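Local coordinates for RagB/SusD family nutrient uptake outer membrane protein (Bacteroides thetaiotaomicron, PDB 7KV2) that probably binds beta-glucans at the cell surface as a SusD-family outer membrane protein that helps a gut bacterium take up glycans, at residues D55-N68 / I108-R121. Numbering follows the deposited sequence.
Sequences DPLHWPDWAFDEYN and IYGLWKCAYSGVKR
Side-chain acceptors brought in from a loop cap the N-terminus of helix 110-130, where Glu66 and Asn68 meet the amides of Tyr109, Gly110 and Leu111 that have no preceding turn to bond to. Glu66 OE1 takes Tyr109 N at 2.9 Å on its syn side, close to the carboxylate plane, and Gly110 N at 3.1 Å from well above that plane. A third donor, Asn68 ND2, uses the anti lone pair of the same oxygen, so that the two capping side chains are tied to each other, while Asn68 OD1 receives Leu111 N (2.9 Å, bent to 140°). With its charge set against the helix start, Glu66 is probably stabilised as the anion. An alanine here would remove OE1 and is likely to leave Tyr109 N and Gly110 N without this acceptor and Asn68 ND2 freer to turn. Glu66 OE2 shares a water with Phe64 O and Lys113 NZ.

Past the cap, Gly110 leaves room for the loop, since a CB would clash with Asn68 OD1. Lys113 lays CB over one face of the Phe64 ring in a CH-pi contact, 3.6 Å from its centroid, while Cys114 SG lies at that ring's edge. Because Cys114 SG stands anti to the carbonyl carbon (chi1 -62°), it fits among Trp59 CB at 3.5 Å, Pro60 and Ala63. Further along, Trp59 sets the edge of its indole, through CH2, against one face of the Arg121 guanidinium, the planes 84° apart. Arg121 NH1 has Ala52 O as a partner and joins Asp55 OD2 through a water, their direct salt bridge being long. Helix 137-162 adds Tyr154 and Trp157 against Pro56 and Pro60. Such side-chain capping, followed by a loop packed along the helix flank, joins an interhelical connection to the helical scaffold of this SusD-family protein.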
# COMPACT_ATOMS: atom_id res chain seq x y z
N ASP A 55 10.64 -0.51 -11.64
CA ASP A 55 10.26 -1.95 -11.63
C ASP A 55 10.09 -2.45 -10.20
O ASP A 55 9.18 -3.24 -9.95
CB ASP A 55 11.26 -2.81 -12.41
CG ASP A 55 10.92 -2.89 -13.88
OD1 ASP A 55 9.74 -3.16 -14.20
OD2 ASP A 55 11.83 -2.65 -14.69
N PRO A 56 10.97 -2.11 -9.24
CA PRO A 56 10.84 -2.65 -7.87
C PRO A 56 9.52 -2.27 -7.17
O PRO A 56 9.14 -2.94 -6.23
CB PRO A 56 12.09 -2.08 -7.18
CG PRO A 56 13.08 -1.98 -8.33
CD PRO A 56 12.23 -1.36 -9.43
N LEU A 57 8.82 -1.24 -7.65
CA LEU A 57 7.42 -0.96 -7.18
C LEU A 57 6.58 -2.24 -7.22
O LEU A 57 5.78 -2.42 -6.26
CB LEU A 57 6.74 0.12 -8.03
CG LEU A 57 7.29 1.53 -7.87
CD1 LEU A 57 6.63 2.44 -8.88
CD2 LEU A 57 7.13 2.07 -6.45
N HIS A 58 6.69 -3.06 -8.26
CA HIS A 58 5.78 -4.21 -8.47
C HIS A 58 6.43 -5.50 -8.00
O HIS A 58 5.89 -6.52 -8.32
CB HIS A 58 5.24 -4.32 -9.90
CG HIS A 58 6.27 -4.56 -10.96
ND1 HIS A 58 6.75 -5.82 -11.28
CD2 HIS A 58 6.89 -3.70 -11.78
CE1 HIS A 58 7.65 -5.70 -12.25
NE2 HIS A 58 7.74 -4.42 -12.59
N TRP A 59 7.49 -5.47 -7.21
CA TRP A 59 8.19 -6.70 -6.75
C TRP A 59 7.67 -7.31 -5.44
O TRP A 59 7.65 -8.53 -5.37
CB TRP A 59 9.69 -6.39 -6.59
CG TRP A 59 10.40 -6.24 -7.90
CD1 TRP A 59 9.87 -6.26 -9.15
CD2 TRP A 59 11.82 -5.99 -8.06
NE1 TRP A 59 10.86 -6.04 -10.08
CE2 TRP A 59 12.06 -5.86 -9.44
CE3 TRP A 59 12.89 -5.85 -7.17
CZ2 TRP A 59 13.34 -5.63 -9.96
CZ3 TRP A 59 14.15 -5.64 -7.68
CH2 TRP A 59 14.37 -5.54 -9.05
N PRO A 60 7.44 -6.54 -4.34
CA PRO A 60 7.43 -7.10 -3.00
C PRO A 60 6.37 -8.16 -2.69
O PRO A 60 6.60 -9.03 -1.84
CB PRO A 60 7.26 -5.93 -2.02
CG PRO A 60 7.00 -4.73 -2.84
CD PRO A 60 7.31 -5.08 -4.29
N ASP A 61 5.29 -8.18 -3.47
CA ASP A 61 4.25 -9.23 -3.32
C ASP A 61 4.84 -10.63 -3.65
O ASP A 61 4.32 -11.65 -3.12
CB ASP A 61 3.03 -8.87 -4.17
CG ASP A 61 3.32 -8.81 -5.66
OD1 ASP A 61 4.29 -8.12 -6.08
OD2 ASP A 61 2.51 -9.41 -6.41
N TRP A 62 5.90 -10.71 -4.45
CA TRP A 62 6.61 -11.99 -4.71
C TRP A 62 8.00 -11.69 -5.27
O TRP A 62 8.13 -11.41 -6.48
CB TRP A 62 5.80 -12.91 -5.62
CG TRP A 62 6.51 -14.13 -6.10
CD1 TRP A 62 6.72 -14.46 -7.41
CD2 TRP A 62 7.16 -15.14 -5.32
NE1 TRP A 62 7.44 -15.62 -7.50
CE2 TRP A 62 7.70 -16.08 -6.24
CE3 TRP A 62 7.34 -15.37 -3.95
CZ2 TRP A 62 8.42 -17.20 -5.83
CZ3 TRP A 62 8.05 -16.47 -3.54
CH2 TRP A 62 8.60 -17.36 -4.47
N ALA A 63 9.02 -11.74 -4.40
CA ALA A 63 10.40 -11.40 -4.77
C ALA A 63 11.36 -11.96 -3.72
O ALA A 63 11.00 -12.02 -2.51
CB ALA A 63 10.53 -9.89 -4.89
N PHE A 64 12.57 -12.35 -4.15
CA PHE A 64 13.63 -12.79 -3.20
C PHE A 64 13.09 -13.93 -2.35
O PHE A 64 13.35 -13.92 -1.13
CB PHE A 64 14.09 -11.60 -2.35
CG PHE A 64 14.62 -10.44 -3.17
CD1 PHE A 64 15.84 -10.54 -3.82
CD2 PHE A 64 13.88 -9.27 -3.32
CE1 PHE A 64 16.30 -9.51 -4.64
CE2 PHE A 64 14.36 -8.23 -4.10
CZ PHE A 64 15.57 -8.34 -4.75
N ASP A 65 12.31 -14.82 -2.98
CA ASP A 65 11.69 -16.05 -2.43
C ASP A 65 10.74 -15.76 -1.26
O ASP A 65 10.41 -16.70 -0.55
CB ASP A 65 12.76 -17.08 -2.09
CG ASP A 65 13.57 -17.35 -3.35
OD1 ASP A 65 12.97 -17.83 -4.33
OD2 ASP A 65 14.75 -16.97 -3.37
N GLU A 66 10.19 -14.54 -1.17
CA GLU A 66 9.19 -14.18 -0.15
C GLU A 66 7.97 -13.48 -0.76
O GLU A 66 8.10 -12.82 -1.78
CB GLU A 66 9.78 -13.19 0.83
CG GLU A 66 10.81 -13.86 1.69
CD GLU A 66 11.43 -12.97 2.74
OE1 GLU A 66 10.71 -12.15 3.32
OE2 GLU A 66 12.63 -13.20 3.00
N TYR A 67 6.83 -13.65 -0.10
CA TYR A 67 5.57 -12.87 -0.31
C TYR A 67 5.50 -11.80 0.76
O TYR A 67 5.26 -12.13 1.95
CB TYR A 67 4.38 -13.81 -0.24
CG TYR A 67 4.47 -14.97 -1.18
CD1 TYR A 67 4.07 -14.86 -2.50
CD2 TYR A 67 4.95 -16.21 -0.77
CE1 TYR A 67 4.16 -15.91 -3.38
CE2 TYR A 67 5.06 -17.27 -1.64
CZ TYR A 67 4.64 -17.13 -2.95
OH TYR A 67 4.71 -18.15 -3.87
N ASN A 68 5.82 -10.54 0.41
CA ASN A 68 5.77 -9.39 1.34
C ASN A 68 4.90 -8.27 0.71
O ASN A 68 5.33 -7.12 0.64
CB ASN A 68 7.16 -8.82 1.65
CG ASN A 68 8.14 -9.68 2.45
OD1 ASN A 68 9.27 -9.21 2.63
ND2 ASN A 68 7.78 -10.88 2.87
N ILE A 108 10.44 -10.63 7.93
CA ILE A 108 10.31 -10.42 6.47
C ILE A 108 11.60 -9.73 6.01
O ILE A 108 12.19 -8.95 6.80
CB ILE A 108 9.01 -9.68 6.12
CG1 ILE A 108 8.85 -8.34 6.83
CG2 ILE A 108 7.86 -10.61 6.39
CD1 ILE A 108 8.02 -7.33 6.06
N TYR A 109 12.02 -10.07 4.82
CA TYR A 109 13.30 -9.58 4.23
C TYR A 109 13.10 -9.16 2.76
O TYR A 109 13.85 -8.30 2.28
CB TYR A 109 14.33 -10.70 4.45
CG TYR A 109 15.79 -10.32 4.34
CD1 TYR A 109 16.20 -9.01 4.17
CD2 TYR A 109 16.75 -11.31 4.41
CE1 TYR A 109 17.55 -8.70 4.04
CE2 TYR A 109 18.10 -11.01 4.30
CZ TYR A 109 18.49 -9.70 4.11
OH TYR A 109 19.82 -9.37 4.01
N GLY A 110 12.09 -9.70 2.07
CA GLY A 110 11.82 -9.37 0.65
C GLY A 110 11.63 -7.87 0.45
O GLY A 110 12.22 -7.27 -0.48
N LEU A 111 10.86 -7.24 1.32
CA LEU A 111 10.45 -5.84 1.14
C LEU A 111 11.69 -4.96 1.29
O LEU A 111 11.84 -3.99 0.58
CB LEU A 111 9.37 -5.48 2.18
CG LEU A 111 8.93 -4.02 2.21
CD1 LEU A 111 8.30 -3.62 0.89
CD2 LEU A 111 7.95 -3.76 3.34
N TRP A 112 12.54 -5.29 2.26
CA TRP A 112 13.84 -4.59 2.47
C TRP A 112 14.65 -4.63 1.16
O TRP A 112 15.08 -3.60 0.71
CB TRP A 112 14.53 -5.29 3.65
CG TRP A 112 15.91 -4.76 3.93
CD1 TRP A 112 17.04 -4.92 3.18
CD2 TRP A 112 16.27 -3.97 5.07
NE1 TRP A 112 18.09 -4.26 3.77
CE2 TRP A 112 17.65 -3.66 4.93
CE3 TRP A 112 15.59 -3.49 6.19
CZ2 TRP A 112 18.34 -2.92 5.88
CZ3 TRP A 112 16.27 -2.73 7.12
CH2 TRP A 112 17.63 -2.46 6.97
N LYS A 113 14.79 -5.80 0.56
CA LYS A 113 15.61 -6.02 -0.65
C LYS A 113 14.96 -5.29 -1.82
O LYS A 113 15.69 -4.67 -2.60
CB LYS A 113 15.76 -7.50 -0.96
CG LYS A 113 16.62 -8.27 0.04
CD LYS A 113 16.61 -9.76 -0.21
CE LYS A 113 17.34 -10.56 0.87
NZ LYS A 113 17.18 -12.03 0.66
N CYS A 114 13.63 -5.26 -1.90
CA CYS A 114 12.93 -4.49 -2.97
C CYS A 114 13.17 -3.00 -2.80
O CYS A 114 13.41 -2.31 -3.83
CB CYS A 114 11.44 -4.80 -3.00
SG CYS A 114 11.05 -6.51 -3.37
N ALA A 115 13.09 -2.46 -1.58
CA ALA A 115 13.24 -1.02 -1.31
C ALA A 115 14.64 -0.59 -1.75
O ALA A 115 14.77 0.44 -2.47
CB ALA A 115 13.03 -0.75 0.14
N TYR A 116 15.65 -1.36 -1.36
CA TYR A 116 17.06 -0.95 -1.64
C TYR A 116 17.38 -1.20 -3.11
O TYR A 116 18.22 -0.43 -3.63
CB TYR A 116 18.03 -1.59 -0.65
CG TYR A 116 18.02 -0.83 0.65
CD1 TYR A 116 18.53 0.45 0.75
CD2 TYR A 116 17.43 -1.36 1.78
CE1 TYR A 116 18.47 1.18 1.93
CE2 TYR A 116 17.38 -0.66 2.98
CZ TYR A 116 17.95 0.60 3.07
OH TYR A 116 17.85 1.31 4.22
N SER A 117 16.74 -2.17 -3.79
CA SER A 117 16.89 -2.34 -5.27
C SER A 117 16.35 -1.09 -5.96
O SER A 117 17.04 -0.54 -6.85
CB SER A 117 16.22 -3.58 -5.81
OG SER A 117 16.71 -4.71 -5.11
N GLY A 118 15.18 -0.62 -5.53
CA GLY A 118 14.61 0.64 -6.02
C GLY A 118 15.59 1.80 -5.84
O GLY A 118 15.91 2.48 -6.84
N VAL A 119 16.08 2.00 -4.62
CA VAL A 119 17.03 3.09 -4.26
C VAL A 119 18.24 3.01 -5.19
O VAL A 119 18.65 4.07 -5.72
CB VAL A 119 17.44 3.02 -2.79
CG1 VAL A 119 18.55 4.00 -2.52
CG2 VAL A 119 16.30 3.29 -1.82
N LYS A 120 18.81 1.82 -5.37
CA LYS A 120 20.04 1.64 -6.20
C LYS A 120 19.73 2.04 -7.64
O LYS A 120 20.54 2.74 -8.24
CB LYS A 120 20.56 0.20 -6.15
CG LYS A 120 21.27 -0.15 -4.84
CD LYS A 120 21.63 -1.62 -4.65
CE LYS A 120 22.57 -1.85 -3.48
NZ LYS A 120 22.37 -3.18 -2.87
N ARG A 121 18.58 1.65 -8.18
CA ARG A 121 18.24 1.98 -9.59
C ARG A 121 18.04 3.48 -9.75
O ARG A 121 18.44 3.99 -10.82
CB ARG A 121 17.04 1.15 -10.07
CG ARG A 121 17.36 -0.32 -10.12
CD ARG A 121 16.21 -1.08 -10.71
NE ARG A 121 16.54 -2.47 -10.86
CZ ARG A 121 15.96 -3.28 -11.70
NH1 ARG A 121 14.97 -2.84 -12.47
NH2 ARG A 121 16.37 -4.53 -11.78
O HOH W 1 13.90 -4.29 -14.57
O HOH W 2 14.35 -12.42 1.05